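Local atomic coordinates of putative glyoxalase superfamily protein (Ralstonia eutropha, PDB entry 3IUZ), a protein that probably acts as an iron(II)-dependent dioxygenase of the 2-oxoadipate dioxygenase/decarboxylase family, which converts 2-oxoadipate to 2-hydroxyglutarate. Residues F152-V163 / D215-M226; R162-P170 / R206-A214. All blocks are in the same frame, centred on the assembly; numbering follows the deposited sequence. Where two conformers were deposited one is given.

Interaction 1: residues F152-V163 / D215-M226; sequences FSDAFREAVGRV and DYETLLRESAEM
Helices 154-163 and 215-222 pack knobs-into-holes, with Phe156 and Leu219 as the reciprocal knobs. The N-to-C directions of their axes lie 131° apart, and the axes approach to 8.9 Å. Phe156 fits among Thr218, Leu219, Glu222 and Met226. Leu219 fits among Phe156, Ala159, Val160 and Val163. The Phe156 ring is covered on both faces. CD2 of Leu219 sits over its centre as a CH-pi contact, 3.8 Å from the centroid, and CG of Phe152 lies off-centre over the opposite face. Packing is tight beside it, where Leu219 CD2 meets Val160 CG2 at 3.4 Å. Met226 is selenomethionine. Its CG, anti to the backbone N, is brought to Phe156 CZ.

Polar clamps hold the two ends. At the start of helix 154-163, Glu222 reaches across with an extended chain and uses the syn lone pairs of both oxygens. OE1 accepts from Ser153 N at 3.1 Å in a nearly straight bond (171°), and OE2 accepts from Ser153 OG at 2.5 Å, which is unusually short. The same OG caps that helix, with Ser153 as the N-cap residue, by accepting from Phe156 N. At the other end Arg162 grips Asp215 side-on, with NE to OD2 at 3.0 Å and NH2 to OD1 at 3.0 Å. Both oxygens lie near the guanidinium plane, but that plane is turned 36° from the carboxylate.

Phe147 of strand 141-147 touches Phe152, Phe156, Ser223 and Met226, so the helix pair rests against the mixed sheet. Leu219 also packs on Ala230 of helix 224-232.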
loop_
_atom_site.group_PDB
_atom_site.type_symbol
_atom_site.label_atom_id
_atom_site.label_comp_id
_atom_site.label_asym_id
_atom_site.label_seq_id
_atom_site.Cartn_x
_atom_site.Cartn_y
_atom_site.Cartn_z
ATOM N N PHE A 152 10.620 -23.481 -3.034
ATOM C CA PHE A 152 10.928 -23.325 -4.442
ATOM C C PHE A 152 12.276 -23.957 -4.800
ATOM O O PHE A 152 12.997 -24.434 -3.934
ATOM C CB PHE A 152 10.862 -21.855 -4.814
ATOM C CG PHE A 152 9.466 -21.310 -4.810
ATOM C CD1 PHE A 152 8.877 -20.877 -3.620
ATOM C CD2 PHE A 152 8.718 -21.286 -5.968
ATOM C CE1 PHE A 152 7.592 -20.393 -3.597
ATOM C CE2 PHE A 152 7.420 -20.799 -5.971
ATOM C CZ PHE A 152 6.840 -20.343 -4.774
ATOM N N SER A 153 12.618 -23.939 -6.074
ATOM C CA SER A 153 13.861 -24.559 -6.508
ATOM C C SER A 153 15.123 -23.926 -5.923
ATOM O O SER A 153 15.112 -22.808 -5.415
ATOM C CB SER A 153 13.929 -24.568 -8.044
ATOM O OG SER A 153 14.277 -23.304 -8.578
ATOM N N ASP A 154 16.227 -24.668 -6.007
ATOM C CA ASP A 154 17.496 -24.139 -5.595
ATOM C C ASP A 154 17.783 -22.886 -6.363
ATOM O O ASP A 154 18.219 -21.887 -5.796
ATOM C CB ASP A 154 18.636 -25.124 -5.851
ATOM C CG ASP A 154 18.669 -26.277 -4.869
ATOM O OD1 ASP A 154 17.925 -26.286 -3.870
ATOM O OD2 ASP A 154 19.454 -27.214 -5.137
ATOM N N ALA A 155 17.568 -22.952 -7.665
ATOM C CA ALA A 155 17.898 -21.827 -8.528
ATOM C C ALA A 155 17.086 -20.584 -8.117
ATOM O O ALA A 155 17.571 -19.454 -8.081
ATOM C CB ALA A 155 17.660 -22.199 -10.028
ATOM N N PHE A 156 15.833 -20.828 -7.843
ATOM C CA PHE A 156 14.912 -19.764 -7.428
ATOM C C PHE A 156 15.356 -19.128 -6.108
ATOM O O PHE A 156 15.460 -17.910 -6.004
ATOM C CB PHE A 156 13.539 -20.369 -7.282
ATOM C CG PHE A 156 12.470 -19.404 -6.887
ATOM C CD1 PHE A 156 12.285 -19.081 -5.557
ATOM C CD2 PHE A 156 11.579 -18.893 -7.834
ATOM C CE1 PHE A 156 11.280 -18.213 -5.164
ATOM C CE2 PHE A 156 10.545 -18.047 -7.435
ATOM C CZ PHE A 156 10.399 -17.711 -6.097
ATOM N N ARG A 157 15.654 -19.954 -5.116
ATOM C CA ARG A 157 16.065 -19.410 -3.817
ATOM C C ARG A 157 17.369 -18.612 -3.883
ATOM O O ARG A 157 17.498 -17.594 -3.216
ATOM C CB ARG A 157 16.078 -20.515 -2.748
ATOM C CG ARG A 157 14.634 -20.994 -2.467
ATOM C CD ARG A 157 14.399 -22.243 -1.601
ATOM N NE ARG A 157 15.635 -22.826 -1.236
ATOM C CZ ARG A 157 16.185 -23.880 -1.803
ATOM N NH1 ARG A 157 15.584 -24.590 -2.752
ATOM N NH2 ARG A 157 17.345 -24.240 -1.360
ATOM N N GLU A 158 18.314 -19.041 -4.722
ATOM C CA GLU A 158 19.524 -18.253 -4.996
ATOM C C GLU A 158 19.204 -16.935 -5.683
ATOM O O GLU A 158 19.822 -15.912 -5.407
ATOM C CB GLU A 158 20.463 -19.041 -5.906
ATOM C CG GLU A 158 21.064 -20.258 -5.242
ATOM C CD GLU A 158 21.604 -21.262 -6.260
ATOM O OE1 GLU A 158 21.777 -20.885 -7.465
ATOM O OE2 GLU A 158 21.843 -22.423 -5.835
ATOM N N ALA A 159 18.246 -16.977 -6.605
ATOM C CA ALA A 159 17.799 -15.774 -7.294
ATOM C C ALA A 159 17.185 -14.780 -6.293
ATOM O O ALA A 159 17.507 -13.596 -6.336
ATOM C CB ALA A 159 16.814 -16.107 -8.373
ATOM N N VAL A 160 16.337 -15.284 -5.393
ATOM C CA VAL A 160 15.755 -14.418 -4.378
ATOM C C VAL A 160 16.848 -13.646 -3.625
ATOM O O VAL A 160 16.809 -12.419 -3.561
ATOM C CB VAL A 160 14.808 -15.172 -3.425
ATOM C CG1 VAL A 160 14.367 -14.248 -2.234
ATOM C CG2 VAL A 160 13.616 -15.681 -4.198
ATOM N N GLY A 161 17.850 -14.352 -3.117
ATOM C CA GLY A 161 18.874 -13.718 -2.330
ATOM C C GLY A 161 19.702 -12.718 -3.111
ATOM O O GLY A 161 20.067 -11.667 -2.599
ATOM N N ARG A 162 19.993 -13.013 -4.376
ATOM C CA ARG A 162 20.690 -12.013 -5.173
ATOM C C ARG A 162 19.850 -10.746 -5.343
ATOM O O ARG A 162 20.402 -9.663 -5.372
ATOM C CB ARG A 162 21.132 -12.547 -6.545
ATOM C CG ARG A 162 22.419 -13.335 -6.502
ATOM C CD ARG A 162 22.963 -13.500 -7.913
ATOM N NE ARG A 162 22.036 -14.340 -8.642
ATOM C CZ ARG A 162 22.005 -15.662 -8.551
ATOM N NH1 ARG A 162 22.883 -16.311 -7.793
ATOM N NH2 ARG A 162 21.115 -16.336 -9.238
ATOM N N VAL A 163 18.535 -10.879 -5.430
ATOM C CA VAL A 163 17.675 -9.732 -5.659
ATOM C C VAL A 163 17.519 -8.931 -4.364
ATOM O O VAL A 163 17.712 -7.715 -4.380
ATOM C CB VAL A 163 16.304 -10.127 -6.274
ATOM C CG1 VAL A 163 15.321 -8.979 -6.175
ATOM C CG2 VAL A 163 16.465 -10.588 -7.760
ATOM N N ASP A 215 17.709 -13.242 -13.220
ATOM C CA ASP A 215 17.135 -13.640 -11.937
ATOM C C ASP A 215 15.634 -13.388 -11.926
ATOM O O ASP A 215 14.861 -14.226 -11.432
ATOM C CB ASP A 215 17.819 -12.893 -10.767
ATOM C CG ASP A 215 19.223 -13.352 -10.551
ATOM O OD1 ASP A 215 19.549 -14.484 -11.003
ATOM O OD2 ASP A 215 19.988 -12.591 -9.947
ATOM N N TYR A 216 15.232 -12.260 -12.519
ATOM C CA TYR A 216 13.811 -11.927 -12.678
ATOM C C TYR A 216 13.098 -13.065 -13.378
ATOM O O TYR A 216 12.037 -13.554 -12.918
ATOM C CB TYR A 216 13.603 -10.600 -13.447
ATOM C CG TYR A 216 12.162 -10.391 -13.871
ATOM C CD1 TYR A 216 11.200 -9.994 -12.940
ATOM C CD2 TYR A 216 11.744 -10.626 -15.193
ATOM C CE1 TYR A 216 9.874 -9.815 -13.306
ATOM C CE2 TYR A 216 10.375 -10.453 -15.578
ATOM C CZ TYR A 216 9.453 -10.045 -14.664
ATOM O OH TYR A 216 8.103 -9.893 -15.003
ATOM N N GLU A 217 13.722 -13.555 -14.443
ATOM C CA GLU A 217 13.136 -14.629 -15.242
ATOM C C GLU A 217 13.116 -15.947 -14.479
ATOM O O GLU A 217 12.122 -16.655 -14.505
ATOM C CB GLU A 217 13.843 -14.735 -16.604
ATOM C CG GLU A 217 13.589 -13.474 -17.444
ATOM C CD GLU A 217 14.507 -13.289 -18.644
ATOM O OE1 GLU A 217 15.552 -13.967 -18.754
ATOM O OE2 GLU A 217 14.158 -12.433 -19.482
ATOM N N THR A 218 14.188 -16.262 -13.759
ATOM C CA THR A 218 14.182 -17.458 -12.887
ATOM C C THR A 218 13.021 -17.427 -11.907
ATOM O O THR A 218 12.304 -18.441 -11.726
ATOM C CB THR A 218 15.485 -17.594 -12.111
ATOM O OG1 THR A 218 16.553 -17.840 -13.039
ATOM C CG2 THR A 218 15.406 -18.730 -11.072
ATOM N N LEU A 219 12.806 -16.267 -11.287
ATOM C CA LEU A 219 11.684 -16.132 -10.353
ATOM C C LEU A 219 10.368 -16.304 -11.088
ATOM O O LEU A 219 9.442 -16.999 -10.619
ATOM C CB LEU A 219 11.735 -14.783 -9.616
ATOM C CG LEU A 219 13.016 -14.467 -8.764
ATOM C CD1 LEU A 219 13.002 -13.012 -8.276
ATOM C CD2 LEU A 219 13.207 -15.423 -7.612
ATOM N N LEU A 220 10.277 -15.674 -12.244
ATOM C CA LEU A 220 9.004 -15.664 -12.945
ATOM C C LEU A 220 8.545 -17.055 -13.371
ATOM O O LEU A 220 7.344 -17.310 -13.422
ATOM C CB LEU A 220 9.066 -14.728 -14.133
ATOM C CG LEU A 220 7.795 -14.438 -14.916
ATOM C CD1 LEU A 220 6.616 -13.989 -14.030
ATOM C CD2 LEU A 220 8.128 -13.419 -16.032
ATOM N N ARG A 221 9.479 -17.951 -13.636
ATOM C CA ARG A 221 9.115 -19.310 -13.993
ATOM C C ARG A 221 8.389 -20.072 -12.872
ATOM O O ARG A 221 7.645 -21.008 -13.148
ATOM C CB ARG A 221 10.339 -20.081 -14.428
ATOM C CG ARG A 221 11.069 -19.373 -15.559
ATOM C CD ARG A 221 11.799 -20.263 -16.538
ATOM N NE ARG A 221 12.522 -19.366 -17.444
ATOM C CZ ARG A 221 13.764 -18.918 -17.232
ATOM N NH1 ARG A 221 14.472 -19.304 -16.167
ATOM N NH2 ARG A 221 14.307 -18.071 -18.106
ATOM N N GLU A 222 8.604 -19.704 -11.620
ATOM C CA GLU A 222 7.964 -20.418 -10.515
ATOM C C GLU A 222 6.939 -19.612 -9.743
ATOM O O GLU A 222 6.044 -20.183 -9.136
ATOM C CB GLU A 222 9.004 -21.019 -9.579
ATOM C CG GLU A 222 10.088 -21.809 -10.323
ATOM C CD GLU A 222 11.136 -22.358 -9.434
ATOM O OE1 GLU A 222 10.792 -22.823 -8.331
ATOM O OE2 GLU A 222 12.327 -22.338 -9.854
ATOM N N SER A 223 7.032 -18.294 -9.819
ATOM C CA SER A 223 6.167 -17.418 -9.038
ATOM C C SER A 223 6.020 -16.060 -9.705
ATOM O O SER A 223 6.947 -15.285 -9.699
ATOM C CB SER A 223 6.781 -17.172 -7.627
ATOM O OG SER A 223 5.975 -16.255 -6.907
ATOM N N ALA A 224 4.823 -15.737 -10.171
ATOM C CA ALA A 224 4.501 -14.400 -10.663
ATOM C C ALA A 224 4.624 -13.350 -9.524
ATOM O O ALA A 224 5.052 -12.207 -9.728
ATOM C CB ALA A 224 3.066 -14.403 -11.271
ATOM N N GLU A 225 4.292 -13.776 -8.312
ATOM C CA GLU A 225 4.238 -12.859 -7.175
ATOM C C GLU A 225 5.641 -12.414 -6.800
ATOM O O GLU A 225 5.872 -11.229 -6.566
ATOM C CB GLU A 225 3.576 -13.565 -6.002
ATOM C CG GLU A 225 2.089 -13.677 -6.179
ATOM C CD GLU A 225 1.677 -14.754 -7.185
ATOM O OE1 GLU A 225 2.398 -15.761 -7.420
ATOM O OE2 GLU A 225 0.604 -14.564 -7.755
HETATM N N MSE A 226 6.575 -13.362 -6.716
HETATM C CA MSE A 226 7.958 -13.021 -6.342
HETATM C C MSE A 226 8.642 -12.258 -7.485
HETATM O O MSE A 226 9.425 -11.355 -7.235
HETATM C CB MSE A 226 8.762 -14.298 -5.984
HETATM C CG MSE A 226 10.179 -14.072 -5.528
HETATM SE SE MSE A 226 10.352 -12.862 -3.931
HETATM C CE MSE A 226 11.659 -11.644 -4.652
#

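Interaction 2: residues R162-P170 / R206-A214; sequences RVTGNSADP and RQHGVPRLA
Ala168 N donates to Gln207 O at 2.8 Å in an almost straight bond (174°). In one of two modelled conformers of Asn166, Gly209 N donates to Asn166 OD1 at 3.1 Å. These two bonds join the loop after helix 154-164 to the loop before helix 213-222. Both donors stand above the plane of the carbonyl group they meet. In that conformer Asn166 CG lies between the backbone N and the carbonyl carbon (chi1 61°), which turns the amide back toward Gly209. One water extends this link: it donates to Val163 O and Gly209 O and, in the same conformer, accepts from Asn166 ND2. A second water bridges Ser167 OG and His208 ND1. Ser167 OG also donates to Thr164 O at 2.7 Å, tying off the type I turn of Thr164 to Ser167.

His208 lies at the middle of the packing. Val163 CG1 covers one face of its ring, 3.8 Å from the centroid, as a CH-pi contact. In one of two conformers of Arg206, its CG lies over the opposite face, offset toward the rim. Val163 CG2 meanwhile meets Pro211 CB at 3.8 Å. At one end the side chains of Pro170 and Gln207 cross at about a right angle, with Pro170 CB 3.4 Å from Gln207 OE1. At the other, Arg162 CD lies over a face of the Arg212 guanidinium, 3.5 Å from NH1.

Both ring nitrogens of His208 have partners, since NE2 bonds with Ala230 O. This should largely fix the ring's rotation. Gln207 NE2 is held by Pro202 O. Asp215 bonds to Arg162 and probably offsets part of the charge brought close by Arg212.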
loop_
_atom_site.group_PDB
_atom_site.type_symbol
_atom_site.label_atom_id
_atom_site.label_comp_id
_atom_site.label_asym_id
_atom_site.label_seq_id
_atom_site.Cartn_x
_atom_site.Cartn_y
_atom_site.Cartn_z
ATOM N N ARG A 162 19.993 -13.013 -4.376
ATOM C CA ARG A 162 20.690 -12.013 -5.173
ATOM C C ARG A 162 19.850 -10.746 -5.343
ATOM O O ARG A 162 20.402 -9.663 -5.372
ATOM C CB ARG A 162 21.132 -12.547 -6.545
ATOM C CG ARG A 162 22.419 -13.335 -6.502
ATOM C CD ARG A 162 22.963 -13.500 -7.913
ATOM N NE ARG A 162 22.036 -14.340 -8.642
ATOM C CZ ARG A 162 22.005 -15.662 -8.551
ATOM N NH1 ARG A 162 22.883 -16.311 -7.793
ATOM N NH2 ARG A 162 21.115 -16.336 -9.238
ATOM N N VAL A 163 18.535 -10.879 -5.430
ATOM C CA VAL A 163 17.675 -9.732 -5.659
ATOM C C VAL A 163 17.519 -8.931 -4.364
ATOM O O VAL A 163 17.712 -7.715 -4.380
ATOM C CB VAL A 163 16.304 -10.127 -6.274
ATOM C CG1 VAL A 163 15.321 -8.979 -6.175
ATOM C CG2 VAL A 163 16.465 -10.588 -7.760
ATOM N N THR A 164 17.236 -9.614 -3.260
ATOM C CA THR A 164 16.932 -8.945 -1.989
ATOM C C THR A 164 18.134 -8.694 -1.064
ATOM O O THR A 164 18.045 -7.847 -0.173
ATOM C CB THR A 164 15.828 -9.691 -1.181
ATOM O OG1 THR A 164 16.284 -11.000 -0.821
ATOM C CG2 THR A 164 14.506 -9.781 -1.986
ATOM N N GLY A 165 19.257 -9.391 -1.273
ATOM C CA GLY A 165 20.330 -9.400 -0.291
ATOM C C GLY A 165 21.124 -8.100 -0.199
ATOM O O GLY A 165 21.967 -7.939 0.661
ATOM N N ASN A 166 20.807 -7.148 -1.054
ATOM C CA ASN A 166 21.440 -5.827 -1.007
ATOM C C ASN A 166 20.476 -4.740 -0.534
ATOM O O ASN A 166 20.798 -3.557 -0.607
ATOM C CB ASN A 166 22.018 -5.460 -2.403
ATOM C CG ASN A 166 20.925 -5.397 -3.520
ATOM O OD1 ASN A 166 19.787 -4.927 -3.293
ATOM N ND2 ASN A 166 21.283 -5.857 -4.720
ATOM N N SER A 167 19.291 -5.118 -0.068
ATOM C CA SER A 167 18.287 -4.123 0.266
ATOM C C SER A 167 18.770 -3.092 1.263
ATOM O O SER A 167 19.511 -3.417 2.241
ATOM C CB SER A 167 17.032 -4.748 0.837
ATOM O OG SER A 167 16.442 -5.653 -0.050
ATOM N N ALA A 168 18.329 -1.864 1.046
ATOM C CA ALA A 168 18.548 -0.787 2.027
ATOM C C ALA A 168 17.459 -0.868 3.091
ATOM O O ALA A 168 16.399 -1.476 2.858
ATOM C CB ALA A 168 18.524 0.588 1.373
ATOM N N ASP A 169 17.750 -0.292 4.267
ATOM C CA ASP A 169 16.705 0.002 5.252
ATOM C C ASP A 169 16.283 1.452 5.130
ATOM O O ASP A 169 17.039 2.392 5.479
ATOM C CB ASP A 169 17.162 -0.325 6.679
ATOM C CG ASP A 169 16.028 -0.157 7.713
ATOM O OD1 ASP A 169 14.971 0.408 7.353
ATOM O OD2 ASP A 169 16.193 -0.622 8.876
ATOM N N PRO A 170 15.071 1.685 4.601
ATOM C CA PRO A 170 14.614 3.065 4.429
ATOM C C PRO A 170 14.160 3.800 5.689
ATOM O O PRO A 170 13.968 5.015 5.655
ATOM C CB PRO A 170 13.404 2.880 3.504
ATOM C CG PRO A 170 12.814 1.604 4.051
ATOM C CD PRO A 170 13.992 0.730 4.280
ATOM N N ARG A 206 10.742 0.143 -3.615
ATOM C CA ARG A 206 11.725 -0.927 -3.822
ATOM C C ARG A 206 13.007 -0.533 -3.099
ATOM O O ARG A 206 13.588 0.464 -3.426
ATOM C CB ARG A 206 11.998 -1.107 -5.321
ATOM C CG ARG A 206 12.726 -2.397 -5.741
ATOM C CD ARG A 206 13.396 -2.259 -7.116
ATOM N NE ARG A 206 14.592 -1.439 -7.012
ATOM C CZ ARG A 206 15.174 -0.794 -8.020
ATOM N NH1 ARG A 206 14.695 -0.908 -9.255
ATOM N NH2 ARG A 206 16.249 -0.037 -7.786
ATOM N N GLN A 207 13.443 -1.347 -2.142
ATOM C CA GLN A 207 14.652 -1.088 -1.349
ATOM C C GLN A 207 15.913 -1.778 -1.862
ATOM O O GLN A 207 17.024 -1.429 -1.448
ATOM C CB GLN A 207 14.391 -1.548 0.064
ATOM C CG GLN A 207 13.167 -0.847 0.691
ATOM C CD GLN A 207 13.230 0.634 0.595
ATOM O OE1 GLN A 207 14.302 1.215 0.705
ATOM N NE2 GLN A 207 12.087 1.273 0.453
ATOM N N HIS A 208 15.743 -2.750 -2.758
ATOM C CA HIS A 208 16.868 -3.394 -3.426
ATOM C C HIS A 208 17.217 -2.703 -4.746
ATOM O O HIS A 208 16.420 -1.930 -5.288
ATOM C CB HIS A 208 16.622 -4.912 -3.603
ATOM C CG HIS A 208 15.382 -5.259 -4.364
ATOM N ND1 HIS A 208 14.201 -5.647 -3.750
ATOM C CD2 HIS A 208 15.136 -5.270 -5.702
ATOM C CE1 HIS A 208 13.286 -5.879 -4.685
ATOM N NE2 HIS A 208 13.834 -5.673 -5.875
ATOM N N GLY A 209 18.420 -2.976 -5.272
ATOM C CA GLY A 209 18.864 -2.390 -6.526
ATOM C C GLY A 209 18.243 -3.088 -7.719
ATOM O O GLY A 209 17.532 -4.066 -7.562
ATOM N N VAL A 210 18.540 -2.565 -8.904
ATOM C CA VAL A 210 18.063 -3.121 -10.155
ATOM C C VAL A 210 18.443 -4.590 -10.192
ATOM O O VAL A 210 19.587 -4.915 -10.052
ATOM C CB VAL A 210 18.675 -2.372 -11.366
ATOM C CG1 VAL A 210 18.252 -3.006 -12.672
ATOM C CG2 VAL A 210 18.323 -0.878 -11.313
ATOM N N PRO A 211 17.481 -5.483 -10.355
ATOM C CA PRO A 211 17.837 -6.892 -10.446
ATOM C C PRO A 211 18.305 -7.321 -11.841
ATOM O O PRO A 211 18.002 -6.660 -12.844
ATOM C CB PRO A 211 16.521 -7.593 -10.169
ATOM C CG PRO A 211 15.537 -6.699 -10.732
ATOM C CD PRO A 211 16.032 -5.298 -10.426
ATOM N N ARG A 212 18.997 -8.461 -11.871
ATOM C CA ARG A 212 19.453 -9.079 -13.115
ATOM C C ARG A 212 18.250 -9.624 -13.856
ATOM O O ARG A 212 17.354 -10.206 -13.266
ATOM C CB ARG A 212 20.378 -10.229 -12.819
ATOM C CG ARG A 212 21.693 -9.765 -12.271
ATOM C CD ARG A 212 22.601 -10.888 -11.905
ATOM N NE ARG A 212 23.667 -10.308 -11.088
ATOM C CZ ARG A 212 24.644 -10.983 -10.509
ATOM N NH1 ARG A 212 24.743 -12.306 -10.679
ATOM N NH2 ARG A 212 25.539 -10.318 -9.772
ATOM N N LEU A 213 18.241 -9.436 -15.159
ATOM C CA LEU A 213 17.138 -9.890 -15.943
ATOM C C LEU A 213 16.988 -11.394 -15.771
ATOM O O LEU A 213 15.874 -11.909 -15.602
ATOM C CB LEU A 213 17.356 -9.500 -17.417
ATOM C CG LEU A 213 16.276 -10.024 -18.391
ATOM C CD1 LEU A 213 14.931 -9.465 -18.040
ATOM C CD2 LEU A 213 16.613 -9.676 -19.829
ATOM N N ALA A 214 18.123 -12.091 -15.800
ATOM C CA ALA A 214 18.143 -13.549 -15.610
ATOM C C ALA A 214 17.515 -13.997 -14.302
ATOM O O ALA A 214 16.859 -15.018 -14.277
ATOM C CB ALA A 214 19.561 -14.081 -15.724
HETATM O O HOH W 1 18.604 -6.371 -6.477
HETATM O O HOH W 2 13.825 -5.604 -1.002
#

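How the interactions relate
Interactions 1 and 2 are successive parts of one seam, with centres about 13 Å apart. Helix 154-164 runs from interaction 1 into interaction 2, while the partner chain passes through 206-214 before entering helix 213-222. Arg162 and Val163 belong to both. Val163 turns one methyl to Leu219 and the other to His208. Ala230 of helix 224-232 supports both, touching Leu219 and bonding to His208. The centres lie about 23 and 19 Å from the chain centre. A triethylene glycol, probably from crystallisation, lies about 5 Å from the Glu222 side chain.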